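Local coordinates for protein CurF (Lyngbya majuscula, PDB 2Q35) that probably decarboxylates an intermediate of polyketide chain beta-branching, as the ECH2 domain with the crotonase fold, at residues A[25-30]-A[78-83]; A[67-72]-A[128-133]; A[109-114]-A[213-218]; A[136-141]-A[220-225]; A[152-155]-A[160-163]. The protein carries 1 engineered substitution. All blocks are in the same frame, centred on the assembly; numbering follows the deposited sequence.

Contact 1: residues A[25-30]-A[78-83]; sequences NGFSPS and EVLDLS
With CG beside the backbone N and anti to the carbonyl carbon (chi1 -72°), F27 directs its ring at L80 and L82, whose first torsions fall in the same range and carry both leucine ends forward to meet it. The two leucines use the ring differently. L82 comes over a face: its CD2 lies 4.0 Å from the centroid of the F27 ring in a CH-pi contact, shifted toward the rim, where F27 CE1 is 3.8 Å from L82 CD2. L80 approaches the edge near the ring plane, and its CD1 packs 3.9 Å from F27 CB. An alanine in place of F27 would keep that CB but is likely to leave CD2 of L82 facing a gap where the ring had been. Each segment makes a turn. F27 is the centre of an inverse gamma turn, with S28 N donating to G26 O, while D81 OD1 receives both S83 N and S83 OG, an Asx turn at the start of helix 83-87. The loop 78-82, between helices 66-73 and 83-87 of the crotonase fold, thus lies among several helices: L82 also packs on V32 and L35 of helix 29-44, L80 on the engineered F68 of helix 66-73, and V79 and S83 on L223 and F215 of helix 197-230.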
# COMPACT_ATOMS: atom_id res chain seq x y z
N ASN A 25 -3.39 15.35 -27.79
CA ASN A 25 -4.20 14.38 -27.07
C ASN A 25 -4.90 14.95 -25.83
O ASN A 25 -4.97 14.30 -24.78
CB ASN A 25 -3.40 13.12 -26.73
CG ASN A 25 -3.12 12.25 -27.94
OD1 ASN A 25 -3.57 12.54 -29.05
ND2 ASN A 25 -2.38 11.16 -27.74
N GLY A 26 -5.40 16.17 -25.97
CA GLY A 26 -6.27 16.76 -24.97
C GLY A 26 -7.63 16.09 -25.01
O GLY A 26 -7.90 15.26 -25.89
N PHE A 27 -8.47 16.45 -24.06
CA PHE A 27 -9.85 15.99 -23.99
C PHE A 27 -10.71 16.79 -24.99
O PHE A 27 -11.73 17.40 -24.62
CB PHE A 27 -10.39 16.12 -22.56
CG PHE A 27 -9.80 15.13 -21.59
CD1 PHE A 27 -9.01 14.07 -22.04
CD2 PHE A 27 -10.07 15.22 -20.23
CE1 PHE A 27 -8.48 13.13 -21.15
CE2 PHE A 27 -9.54 14.29 -19.34
CZ PHE A 27 -8.75 13.23 -19.81
N SER A 28 -10.27 16.78 -26.25
CA SER A 28 -10.95 17.50 -27.35
C SER A 28 -12.23 16.74 -27.70
O SER A 28 -12.32 15.54 -27.42
CB SER A 28 -10.05 17.55 -28.59
OG SER A 28 -9.76 16.23 -29.03
N PRO A 29 -13.23 17.42 -28.29
CA PRO A 29 -14.42 16.66 -28.72
C PRO A 29 -14.11 15.45 -29.59
O PRO A 29 -14.74 14.40 -29.43
CB PRO A 29 -15.23 17.70 -29.50
CG PRO A 29 -14.84 19.00 -28.87
CD PRO A 29 -13.37 18.87 -28.58
N SER A 30 -13.13 15.55 -30.48
CA SER A 30 -12.80 14.41 -31.34
C SER A 30 -12.13 13.26 -30.58
O SER A 30 -12.33 12.09 -30.91
CB SER A 30 -11.97 14.84 -32.54
OG SER A 30 -10.69 15.32 -32.15
N GLU A 78 -18.82 22.78 -18.26
CA GLU A 78 -18.76 22.00 -17.02
C GLU A 78 -17.61 20.98 -17.10
O GLU A 78 -17.02 20.81 -18.17
CB GLU A 78 -20.07 21.26 -16.77
CG GLU A 78 -21.32 22.14 -16.71
CD GLU A 78 -22.61 21.34 -16.79
OE1 GLU A 78 -22.70 20.29 -16.12
OE2 GLU A 78 -23.54 21.75 -17.52
N VAL A 79 -17.34 20.29 -15.99
CA VAL A 79 -16.22 19.33 -15.87
C VAL A 79 -16.36 18.07 -16.74
O VAL A 79 -17.34 17.35 -16.64
CB VAL A 79 -16.04 18.90 -14.39
CG1 VAL A 79 -14.99 17.81 -14.26
CG2 VAL A 79 -15.69 20.08 -13.53
N LEU A 80 -15.34 17.79 -17.55
CA LEU A 80 -15.29 16.58 -18.38
C LEU A 80 -15.02 15.37 -17.49
O LEU A 80 -14.17 15.42 -16.60
CB LEU A 80 -14.14 16.69 -19.40
CG LEU A 80 -14.19 17.79 -20.48
CD1 LEU A 80 -12.82 18.47 -20.62
CD2 LEU A 80 -14.66 17.23 -21.81
N ASP A 81 -15.71 14.26 -17.74
CA ASP A 81 -15.49 13.04 -16.97
C ASP A 81 -15.48 11.84 -17.90
O ASP A 81 -16.54 11.35 -18.29
CB ASP A 81 -16.60 12.89 -15.92
CG ASP A 81 -16.43 11.64 -15.04
OD1 ASP A 81 -15.45 10.88 -15.19
OD2 ASP A 81 -17.32 11.42 -14.19
N LEU A 82 -14.29 11.36 -18.25
CA LEU A 82 -14.12 10.20 -19.14
C LEU A 82 -14.00 8.87 -18.40
O LEU A 82 -13.72 7.83 -19.01
CB LEU A 82 -12.87 10.39 -20.03
CG LEU A 82 -13.00 11.31 -21.25
CD1 LEU A 82 -13.39 12.74 -20.90
CD2 LEU A 82 -11.67 11.27 -22.05
N SER A 83 -14.21 8.90 -17.08
CA SER A 83 -14.04 7.70 -16.29
C SER A 83 -14.99 6.59 -16.72
O SER A 83 -14.57 5.45 -16.86
CB SER A 83 -14.16 7.98 -14.79
OG SER A 83 -15.47 8.37 -14.44

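Contact 2: residues A[67-72]-A[128-133]; sequences EFLIRK and MKYGFT. Engineered in segment 67-72: F68 (natural residue Tyr).
Y130 and F132 share a single methyl, CD1 of L69, where helix 66-73 of the crotonase fold packs against the end of the short helix 127-130 and the turn that follows. At the start of 128-133, M128 faces the trimer interface and packs on L203 of the second subunit. Y130 then offers a ring face to L69. The CD1 of L69 stands 3.9 Å from the centroid of the Y130 ring, a CH-pi contact 22° off the ring normal and displaced toward the rim, and the two side chains run nearly perpendicular to each other. I239 of helix 235-240 touches both L69 and Y130. G131, just past the helix, has a positive phi of 110°, a backbone shape in which a side chain would press on the preceding carbonyl O; its own O accepts from S199 OG of the second subunit. In F132, CG lies between the backbone N and the carbonyl carbon (chi1 54°), which carries the ring toward L69; the ring also meets F230 edge-to-face. T133 OG1 is hydrogen-bonded to T229 OG1. L69 is thus met by a face from Y130 and by an edge from F132, whose CZ lies 4.2 Å from L69 CD1.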
# COMPACT_ATOMS: atom_id res chain seq x y z
N GLU A 67 -7.32 26.54 -22.45
CA GLU A 67 -8.39 27.32 -23.11
C GLU A 67 -9.75 26.92 -22.52
O GLU A 67 -10.59 27.79 -22.24
CB GLU A 67 -8.41 27.10 -24.63
CG GLU A 67 -7.08 27.36 -25.36
CD GLU A 67 -6.81 28.82 -25.69
OE1 GLU A 67 -7.71 29.69 -25.53
OE2 GLU A 67 -5.68 29.10 -26.14
N PHE A 68 -9.93 25.62 -22.30
CA PHE A 68 -11.14 25.04 -21.70
C PHE A 68 -11.32 25.56 -20.29
O PHE A 68 -12.42 25.97 -19.92
CB PHE A 68 -11.08 23.50 -21.72
CG PHE A 68 -12.22 22.83 -20.97
CD1 PHE A 68 -13.42 22.52 -21.63
CD2 PHE A 68 -12.09 22.50 -19.62
CE1 PHE A 68 -14.47 21.90 -20.94
CE2 PHE A 68 -13.15 21.89 -18.93
CZ PHE A 68 -14.34 21.59 -19.59
N LEU A 69 -10.24 25.55 -19.50
CA LEU A 69 -10.30 26.04 -18.12
C LEU A 69 -10.67 27.51 -18.03
O LEU A 69 -11.44 27.90 -17.14
CB LEU A 69 -8.98 25.78 -17.38
CG LEU A 69 -8.59 24.31 -17.19
CD1 LEU A 69 -7.27 24.24 -16.46
CD2 LEU A 69 -9.67 23.56 -16.41
N ILE A 70 -10.14 28.32 -18.96
CA ILE A 70 -10.51 29.73 -19.02
C ILE A 70 -12.01 29.88 -19.33
O ILE A 70 -12.69 30.70 -18.71
CB ILE A 70 -9.63 30.53 -20.03
CG1 ILE A 70 -8.17 30.58 -19.55
CG2 ILE A 70 -10.19 31.95 -20.26
CD1 ILE A 70 -7.93 31.46 -18.28
N ARG A 71 -12.51 29.07 -20.27
CA ARG A 71 -13.95 29.06 -20.57
C ARG A 71 -14.76 28.70 -19.33
O ARG A 71 -15.77 29.32 -19.03
CB ARG A 71 -14.25 28.07 -21.71
CG ARG A 71 -13.80 28.56 -23.09
CD ARG A 71 -13.60 27.39 -24.04
NE ARG A 71 -14.86 26.91 -24.59
CZ ARG A 71 -15.04 25.69 -25.11
NH1 ARG A 71 -14.04 24.82 -25.14
NH2 ARG A 71 -16.23 25.34 -25.60
N LYS A 72 -14.27 27.71 -18.58
CA LYS A 72 -14.92 27.31 -17.34
C LYS A 72 -14.99 28.42 -16.28
O LYS A 72 -15.97 28.47 -15.53
CB LYS A 72 -14.27 26.04 -16.76
CG LYS A 72 -15.19 25.25 -15.83
CD LYS A 72 -14.74 23.80 -15.64
CE LYS A 72 -13.67 23.66 -14.57
NZ LYS A 72 -14.24 23.88 -13.22
N MET A 128 -3.67 21.56 -8.61
CA MET A 128 -3.26 22.52 -7.59
C MET A 128 -2.21 23.52 -8.08
O MET A 128 -1.99 24.57 -7.45
CB MET A 128 -2.79 21.81 -6.31
CG MET A 128 -3.95 21.12 -5.55
SD MET A 128 -4.97 22.30 -4.65
CE MET A 128 -4.01 22.53 -3.17
N LYS A 129 -1.57 23.19 -9.20
CA LYS A 129 -0.68 24.16 -9.85
C LYS A 129 -1.47 25.37 -10.30
O LYS A 129 -1.03 26.51 -10.14
CB LYS A 129 0.04 23.53 -11.04
CG LYS A 129 0.93 24.53 -11.82
CD LYS A 129 2.11 23.87 -12.52
CE LYS A 129 3.39 23.87 -11.65
NZ LYS A 129 4.55 23.07 -12.22
N TYR A 130 -2.66 25.13 -10.85
CA TYR A 130 -3.58 26.22 -11.20
C TYR A 130 -4.24 26.83 -9.97
O TYR A 130 -4.79 27.91 -10.06
CB TYR A 130 -4.71 25.72 -12.10
CG TYR A 130 -4.25 25.11 -13.40
CD1 TYR A 130 -3.52 25.85 -14.32
CD2 TYR A 130 -4.56 23.79 -13.70
CE1 TYR A 130 -3.12 25.30 -15.52
CE2 TYR A 130 -4.17 23.21 -14.91
CZ TYR A 130 -3.44 23.97 -15.81
OH TYR A 130 -3.05 23.40 -17.01
N GLY A 131 -4.23 26.09 -8.86
CA GLY A 131 -4.67 26.64 -7.58
C GLY A 131 -5.97 26.07 -7.06
O GLY A 131 -6.50 26.57 -6.07
N PHE A 132 -6.49 25.02 -7.73
CA PHE A 132 -7.78 24.44 -7.32
C PHE A 132 -7.66 22.93 -7.10
O PHE A 132 -6.63 22.32 -7.42
CB PHE A 132 -8.91 24.78 -8.30
CG PHE A 132 -8.62 24.42 -9.73
CD1 PHE A 132 -8.66 23.10 -10.14
CD2 PHE A 132 -8.29 25.40 -10.66
CE1 PHE A 132 -8.37 22.75 -11.47
CE2 PHE A 132 -8.00 25.06 -11.98
CZ PHE A 132 -8.05 23.75 -12.38
N THR A 133 -8.68 22.35 -6.48
CA THR A 133 -8.61 20.94 -6.06
C THR A 133 -9.01 19.99 -7.20
O THR A 133 -9.62 20.43 -8.18
CB THR A 133 -9.51 20.70 -4.83
OG1 THR A 133 -10.83 21.13 -5.15
CG2 THR A 133 -9.01 21.52 -3.63

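Contact 3: residues A[109-114]-A[213-218]; sequences GLYADF and AKFPEA
Y111 CE1 meets the edge of the F215 ring, in its plane, with no hydrogen bond, and so joins helix 104-110 to the long helix 197-230 of the crotonase fold. The closest pair is Y111 CE1 and F215 CZ, 3.7 Å apart, and the same Y111 CE1 lies 3.9 Å from F215 CE1. The centroids of the Y111 and F215 rings are 5.8 Å apart and their planes stand at 74°, an oblique pairing that is neither a stack nor a regular edge-to-face contact. F215 extends across from helix 197-230 because its CG is anti to the backbone N (chi1 -153°), at a point where the helix is kinked: the N atoms of P216 and E217 make no bond to the preceding turn. One step outward, helix 83-87 lies against both rings, with S83 touching each, I86 touching Y111 and L87 touching F215. The hydroxyl of Y111 is hydrogen-bonded to G136 O, which ties the far end of that ring to the turn before helix 138-146, while A137 in the same turn packs on F215. Beyond the rings, D113 OD2 forms a salt bridge with K204, so helix 197-230 is joined to 109-114 a second time, and F114 packs edge-to-face on Y156 of the third subunit. The chemistry is accordingly divided within one residue: the Y111 ring gives F215 an apolar, non-directional neighbour, and the bond to G136 O satisfies its buried hydroxyl and probably restrains the ring's place beside F215.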
# COMPACT_ATOMS: atom_id res chain seq x y z
N GLY A 109 -5.06 7.34 -17.83
CA GLY A 109 -4.26 6.14 -17.79
C GLY A 109 -4.42 5.34 -16.51
O GLY A 109 -4.43 4.10 -16.54
N LEU A 110 -4.51 6.02 -15.37
CA LEU A 110 -4.55 5.33 -14.09
C LEU A 110 -5.88 4.61 -13.84
O LEU A 110 -5.96 3.79 -12.91
CB LEU A 110 -4.23 6.29 -12.93
CG LEU A 110 -2.80 6.79 -12.87
CD1 LEU A 110 -2.68 7.81 -11.73
CD2 LEU A 110 -1.84 5.65 -12.63
N TYR A 111 -6.88 4.89 -14.68
CA TYR A 111 -8.19 4.18 -14.59
C TYR A 111 -7.99 2.77 -15.15
O TYR A 111 -8.79 1.87 -14.87
CB TYR A 111 -9.30 4.87 -15.39
CG TYR A 111 -9.78 6.21 -14.86
CD1 TYR A 111 -9.87 6.47 -13.49
CD2 TYR A 111 -10.16 7.22 -15.76
CE1 TYR A 111 -10.33 7.74 -13.01
CE2 TYR A 111 -10.62 8.45 -15.31
CZ TYR A 111 -10.71 8.71 -13.95
OH TYR A 111 -11.15 9.95 -13.52
N ALA A 112 -6.90 2.56 -15.92
CA ALA A 112 -6.66 1.25 -16.54
C ALA A 112 -6.22 0.20 -15.52
O ALA A 112 -5.89 0.50 -14.37
CB ALA A 112 -5.61 1.36 -17.68
N ASP A 113 -6.23 -1.05 -15.94
CA ASP A 113 -5.89 -2.13 -15.03
C ASP A 113 -4.40 -2.26 -14.81
O ASP A 113 -3.95 -2.64 -13.73
CB ASP A 113 -6.49 -3.42 -15.53
CG ASP A 113 -7.99 -3.29 -15.75
OD1 ASP A 113 -8.75 -3.23 -14.75
OD2 ASP A 113 -8.40 -3.16 -16.91
N PHE A 114 -3.65 -1.94 -15.86
CA PHE A 114 -2.18 -1.93 -15.82
C PHE A 114 -1.70 -0.63 -16.45
O PHE A 114 -2.39 -0.06 -17.31
CB PHE A 114 -1.66 -3.08 -16.65
CG PHE A 114 -2.03 -4.43 -16.10
CD1 PHE A 114 -3.20 -5.07 -16.51
CD2 PHE A 114 -1.22 -5.05 -15.15
CE1 PHE A 114 -3.54 -6.31 -15.99
CE2 PHE A 114 -1.55 -6.29 -14.64
CZ PHE A 114 -2.72 -6.90 -15.04
N ALA A 213 -17.25 0.36 -6.24
CA ALA A 213 -18.22 0.69 -5.18
C ALA A 213 -18.02 2.11 -4.63
O ALA A 213 -18.99 2.81 -4.29
CB ALA A 213 -18.14 -0.35 -4.04
N LYS A 214 -16.76 2.52 -4.56
CA LYS A 214 -16.38 3.80 -3.97
C LYS A 214 -16.35 4.97 -4.96
O LYS A 214 -16.31 6.15 -4.56
CB LYS A 214 -15.00 3.65 -3.33
CG LYS A 214 -15.04 2.89 -2.02
CD LYS A 214 -13.75 3.07 -1.25
CE LYS A 214 -12.87 1.85 -1.39
NZ LYS A 214 -11.91 1.76 -0.26
N PHE A 215 -16.34 4.64 -6.25
CA PHE A 215 -16.13 5.63 -7.30
C PHE A 215 -17.18 6.77 -7.37
O PHE A 215 -16.83 7.97 -7.39
CB PHE A 215 -15.95 4.93 -8.65
CG PHE A 215 -15.14 5.70 -9.60
CD1 PHE A 215 -13.76 5.64 -9.56
CD2 PHE A 215 -15.76 6.54 -10.52
CE1 PHE A 215 -13.00 6.39 -10.44
CE2 PHE A 215 -15.02 7.28 -11.39
CZ PHE A 215 -13.63 7.21 -11.35
N PRO A 216 -18.47 6.42 -7.41
CA PRO A 216 -19.46 7.50 -7.55
C PRO A 216 -19.36 8.57 -6.47
O PRO A 216 -19.41 9.76 -6.79
CB PRO A 216 -20.80 6.75 -7.49
CG PRO A 216 -20.49 5.38 -7.96
CD PRO A 216 -19.13 5.10 -7.38
N GLU A 217 -19.21 8.17 -5.21
CA GLU A 217 -19.16 9.13 -4.11
C GLU A 217 -17.87 9.95 -4.20
O GLU A 217 -17.87 11.14 -3.92
CB GLU A 217 -19.28 8.42 -2.76
CG GLU A 217 -19.45 9.34 -1.56
CD GLU A 217 -20.60 10.32 -1.71
OE1 GLU A 217 -21.75 9.87 -1.93
OE2 GLU A 217 -20.35 11.54 -1.62
N ALA A 218 -16.78 9.30 -4.63
CA ALA A 218 -15.49 9.98 -4.80
C ALA A 218 -15.57 11.10 -5.84
O ALA A 218 -15.14 12.22 -5.60
CB ALA A 218 -14.39 8.96 -5.17

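Contact 4: residues A[136-141]-A[220-225]; sequences GATSLI and KKELEI
The carboxylate of E222 has one face turned to the backbone of 137-140: A137 CA lies over it, 3.7 Å from E222 CD, and a water sits on the same side. Toward the edges, two amide groups meet the oxygens on their syn sides, though raised from the plane. T138 N donates to E222 OE1 at 2.9 Å, 33° out of the carboxylate plane, and S139 N donates to E222 OE2 at 2.9 Å along a nearly straight path, with an N-H to acceptor angle of 177°. Each oxygen accepts from at least one backbone amide, which probably limits the rotation of the group. E222 reaches them from helix 197-230 by a chain extended beyond CG. The site is the amino end of helix 138-146, with A137 at its N-cap position, and G136 and A137 both have positive phi as the chain turns into the helix. Placed there, the negative charge of E222 would probably be favoured by the first-turn amides and the helix dipole. The water continues the pattern by accepting from L140 N at 2.8 Å and donating weakly to E222 OE2. T138 OG1 is hydrogen-bonded to V135 O, and S139 OG to H206 NE2 of the second subunit, a residue that also packs on E222. G136 O is hydrogen-bonded to Y111 OH.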
# COMPACT_ATOMS: atom_id res chain seq x y z
N GLY A 136 -12.37 13.90 -10.76
CA GLY A 136 -12.16 12.60 -11.39
C GLY A 136 -11.84 11.46 -10.45
O GLY A 136 -11.45 10.38 -10.90
N ALA A 137 -12.11 11.67 -9.15
CA ALA A 137 -11.72 10.70 -8.11
C ALA A 137 -10.21 10.55 -8.11
O ALA A 137 -9.67 9.43 -8.02
CB ALA A 137 -12.42 9.33 -8.30
N THR A 138 -9.53 11.68 -8.22
CA THR A 138 -8.05 11.71 -8.23
C THR A 138 -7.46 11.09 -6.97
O THR A 138 -6.52 10.28 -7.06
CB THR A 138 -7.53 13.16 -8.40
OG1 THR A 138 -7.82 13.60 -9.73
CG2 THR A 138 -6.01 13.24 -8.20
N SER A 139 -7.95 11.49 -5.81
CA SER A 139 -7.37 11.00 -4.57
C SER A 139 -7.63 9.50 -4.41
O SER A 139 -6.73 8.74 -4.02
CB SER A 139 -7.83 11.82 -3.37
OG SER A 139 -9.16 11.52 -2.97
N LEU A 140 -8.84 9.05 -4.73
CA LEU A 140 -9.15 7.64 -4.65
C LEU A 140 -8.18 6.83 -5.50
O LEU A 140 -7.53 5.89 -5.02
CB LEU A 140 -10.59 7.36 -5.10
CG LEU A 140 -11.04 5.89 -5.11
CD1 LEU A 140 -11.18 5.35 -3.69
CD2 LEU A 140 -12.36 5.71 -5.85
N ILE A 141 -8.10 7.19 -6.77
CA ILE A 141 -7.33 6.41 -7.74
C ILE A 141 -5.82 6.53 -7.48
O ILE A 141 -5.12 5.52 -7.47
CB ILE A 141 -7.73 6.79 -9.18
CG1 ILE A 141 -9.16 6.33 -9.48
CG2 ILE A 141 -6.78 6.14 -10.19
CD1 ILE A 141 -9.37 4.76 -9.55
N LYS A 220 -18.35 12.59 -6.89
CA LYS A 220 -19.25 13.62 -6.35
C LYS A 220 -18.57 14.54 -5.33
O LYS A 220 -18.73 15.78 -5.39
CB LYS A 220 -20.49 12.94 -5.73
CG LYS A 220 -21.49 13.89 -5.05
CD LYS A 220 -22.63 13.12 -4.36
CE LYS A 220 -23.47 14.05 -3.46
NZ LYS A 220 -24.81 13.47 -3.09
N LYS A 221 -17.83 13.95 -4.40
CA LYS A 221 -17.17 14.74 -3.35
C LYS A 221 -16.09 15.66 -3.94
O LYS A 221 -16.00 16.85 -3.57
CB LYS A 221 -16.57 13.85 -2.26
CG LYS A 221 -17.58 13.14 -1.37
CD LYS A 221 -16.88 12.37 -0.26
CE LYS A 221 -17.88 11.69 0.68
NZ LYS A 221 -17.20 10.65 1.52
N GLU A 222 -15.28 15.13 -4.86
CA GLU A 222 -14.27 15.96 -5.50
C GLU A 222 -14.92 17.07 -6.32
O GLU A 222 -14.49 18.23 -6.27
CB GLU A 222 -13.32 15.10 -6.36
CG GLU A 222 -12.37 14.26 -5.51
CD GLU A 222 -11.13 13.82 -6.30
OE1 GLU A 222 -11.18 13.94 -7.54
OE2 GLU A 222 -10.16 13.39 -5.64
N LEU A 223 -15.99 16.75 -7.05
CA LEU A 223 -16.69 17.79 -7.80
C LEU A 223 -17.15 18.95 -6.90
O LEU A 223 -16.94 20.12 -7.27
CB LEU A 223 -17.87 17.21 -8.59
CG LEU A 223 -18.46 18.14 -9.65
CD1 LEU A 223 -17.40 18.70 -10.59
CD2 LEU A 223 -19.58 17.42 -10.44
N GLU A 224 -17.78 18.62 -5.78
CA GLU A 224 -18.31 19.62 -4.83
C GLU A 224 -17.24 20.58 -4.31
O GLU A 224 -17.46 21.80 -4.26
CB GLU A 224 -19.10 18.96 -3.69
CG GLU A 224 -20.62 18.84 -4.00
CD GLU A 224 -21.36 17.68 -3.31
OE1 GLU A 224 -20.92 17.22 -2.21
OE2 GLU A 224 -22.40 17.23 -3.87
N ILE A 225 -16.07 20.03 -3.96
CA ILE A 225 -14.98 20.84 -3.39
C ILE A 225 -14.35 21.63 -4.53
O ILE A 225 -13.99 22.81 -4.37
CB ILE A 225 -13.92 19.92 -2.70
CG1 ILE A 225 -14.56 19.14 -1.55
CG2 ILE A 225 -12.69 20.73 -2.21
CD1 ILE A 225 -13.80 17.88 -1.16
O HOH W 1 -11.16 10.69 -4.94

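Contact 5: residues A[152-155]-A[160-163]; sequences QEMI and NYRG
A short hydrogen bond of 2.6 Å from Y161 OH to E153 OE2 uses the anti lone pair of the carboxylate, the one pointing away from OE1, rather than the more common syn side. The acceptor lies at the edge of the Y161 ring, in its plane, and the carboxylate is turned 37° from that plane. E153 reaches this position from helix 148-157 with CG anti to the backbone N (chi1 -170°) and an extended chain. M154, the next residue, comes over a face instead: its CG is 3.7 Å from Y161 CE2 and makes a CH-pi contact offset toward the rim. Farther along the same side chain, M154 SD stands 5.0 Å from the centroid of the Y161 ring, a Met-aromatic contact above the face. A phenylalanine in place of Y161 would still offer M154 a ring, but E153 OE2 would probably lose this donor and the carboxylate be less firmly fixed in rotation. The contact sets the middle of helix 148-157 against strand 161-162, at the edge of the small three-stranded sheet of the crotonase fold, where Y161 pairs through its backbone with Y123 of strand 122-124. The buried carboxylate is held through both oxygens: OE1 pairs with R169 in a salt bridge and OE2 accepts from Y161 OH. This pairing is consistent with an ionised E153 that would polarise the tyrosine O-H.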
# COMPACT_ATOMS: atom_id res chain seq x y z
N GLN A 152 -0.09 11.86 -2.26
CA GLN A 152 -0.10 13.09 -1.45
C GLN A 152 0.76 14.19 -2.07
O GLN A 152 0.33 15.33 -2.28
CB GLN A 152 0.46 12.75 -0.06
CG GLN A 152 0.17 13.73 1.01
CD GLN A 152 -1.08 13.40 1.78
OE1 GLN A 152 -1.97 12.71 1.29
NE2 GLN A 152 -1.16 13.89 3.00
N GLU A 153 1.99 13.85 -2.40
CA GLU A 153 2.89 14.90 -2.86
C GLU A 153 2.51 15.41 -4.25
O GLU A 153 2.53 16.63 -4.49
CB GLU A 153 4.34 14.43 -2.86
CG GLU A 153 5.31 15.59 -3.11
CD GLU A 153 6.73 15.12 -3.34
OE1 GLU A 153 7.33 14.55 -2.40
OE2 GLU A 153 7.27 15.34 -4.45
N MET A 154 2.16 14.50 -5.15
CA MET A 154 1.78 14.91 -6.50
C MET A 154 0.51 15.79 -6.47
O MET A 154 0.44 16.78 -7.17
CB MET A 154 1.55 13.71 -7.41
CG MET A 154 2.82 12.91 -7.69
SD MET A 154 2.53 11.57 -8.84
CE MET A 154 2.31 12.48 -10.35
N ILE A 155 -0.44 15.42 -5.63
CA ILE A 155 -1.71 16.18 -5.58
C ILE A 155 -1.50 17.55 -4.93
O ILE A 155 -1.92 18.58 -5.47
CB ILE A 155 -2.81 15.37 -4.84
CG1 ILE A 155 -3.13 14.10 -5.62
CG2 ILE A 155 -4.09 16.19 -4.68
CD1 ILE A 155 -4.08 13.14 -4.90
N ASN A 160 5.29 18.76 -12.16
CA ASN A 160 5.62 17.78 -13.19
C ASN A 160 6.74 16.87 -12.70
O ASN A 160 7.77 17.35 -12.25
CB ASN A 160 6.09 18.48 -14.48
CG ASN A 160 5.00 19.30 -15.14
OD1 ASN A 160 3.82 19.01 -14.98
ND2 ASN A 160 5.38 20.32 -15.88
N TYR A 161 6.50 15.56 -12.77
CA TYR A 161 7.46 14.54 -12.40
C TYR A 161 7.88 13.75 -13.63
O TYR A 161 7.04 13.19 -14.32
CB TYR A 161 6.85 13.58 -11.37
CG TYR A 161 6.55 14.22 -10.05
CD1 TYR A 161 7.38 14.01 -8.95
CD2 TYR A 161 5.44 15.06 -9.89
CE1 TYR A 161 7.09 14.61 -7.70
CE2 TYR A 161 5.15 15.66 -8.66
CZ TYR A 161 5.98 15.43 -7.58
OH TYR A 161 5.69 16.04 -6.38
N ARG A 162 9.17 13.67 -13.91
CA ARG A 162 9.57 12.72 -14.96
C ARG A 162 9.36 11.26 -14.49
O ARG A 162 9.48 10.96 -13.30
CB ARG A 162 11.04 12.93 -15.39
CG ARG A 162 11.28 14.12 -16.33
CD ARG A 162 12.75 14.29 -16.77
NE ARG A 162 13.63 13.38 -16.03
CZ ARG A 162 14.28 13.68 -14.91
NH1 ARG A 162 14.18 14.90 -14.38
NH2 ARG A 162 15.03 12.76 -14.33
N GLY A 163 9.12 10.35 -15.43
CA GLY A 163 9.01 8.92 -15.12
C GLY A 163 10.18 8.44 -14.28
O GLY A 163 10.00 7.73 -13.28

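In the fold
None of the five contacts is a surface one: contact 1 is partly buried and the others are buried. A bound glycerol lies near L80 of contact 1, and L69 of contact 2 has one close by. Contacts 1, 2 and 3 are apolar and aromatic; contacts 1 and 2 join loops and short helices, and contact 3 joins helix 104-110 to the long helix 197-230, whereas contacts 4 and 5 each turn on a buried glutamate, facing backbone amides in one and a hydroxyl in the other. Contacts 3 and 4 share helix 197-230, with centres about 10 Å apart. I155 of contact 5 packs on T138 of contact 4. Contacts 2, 4 and 5 touch the second subunit, while contact 3 touches the third.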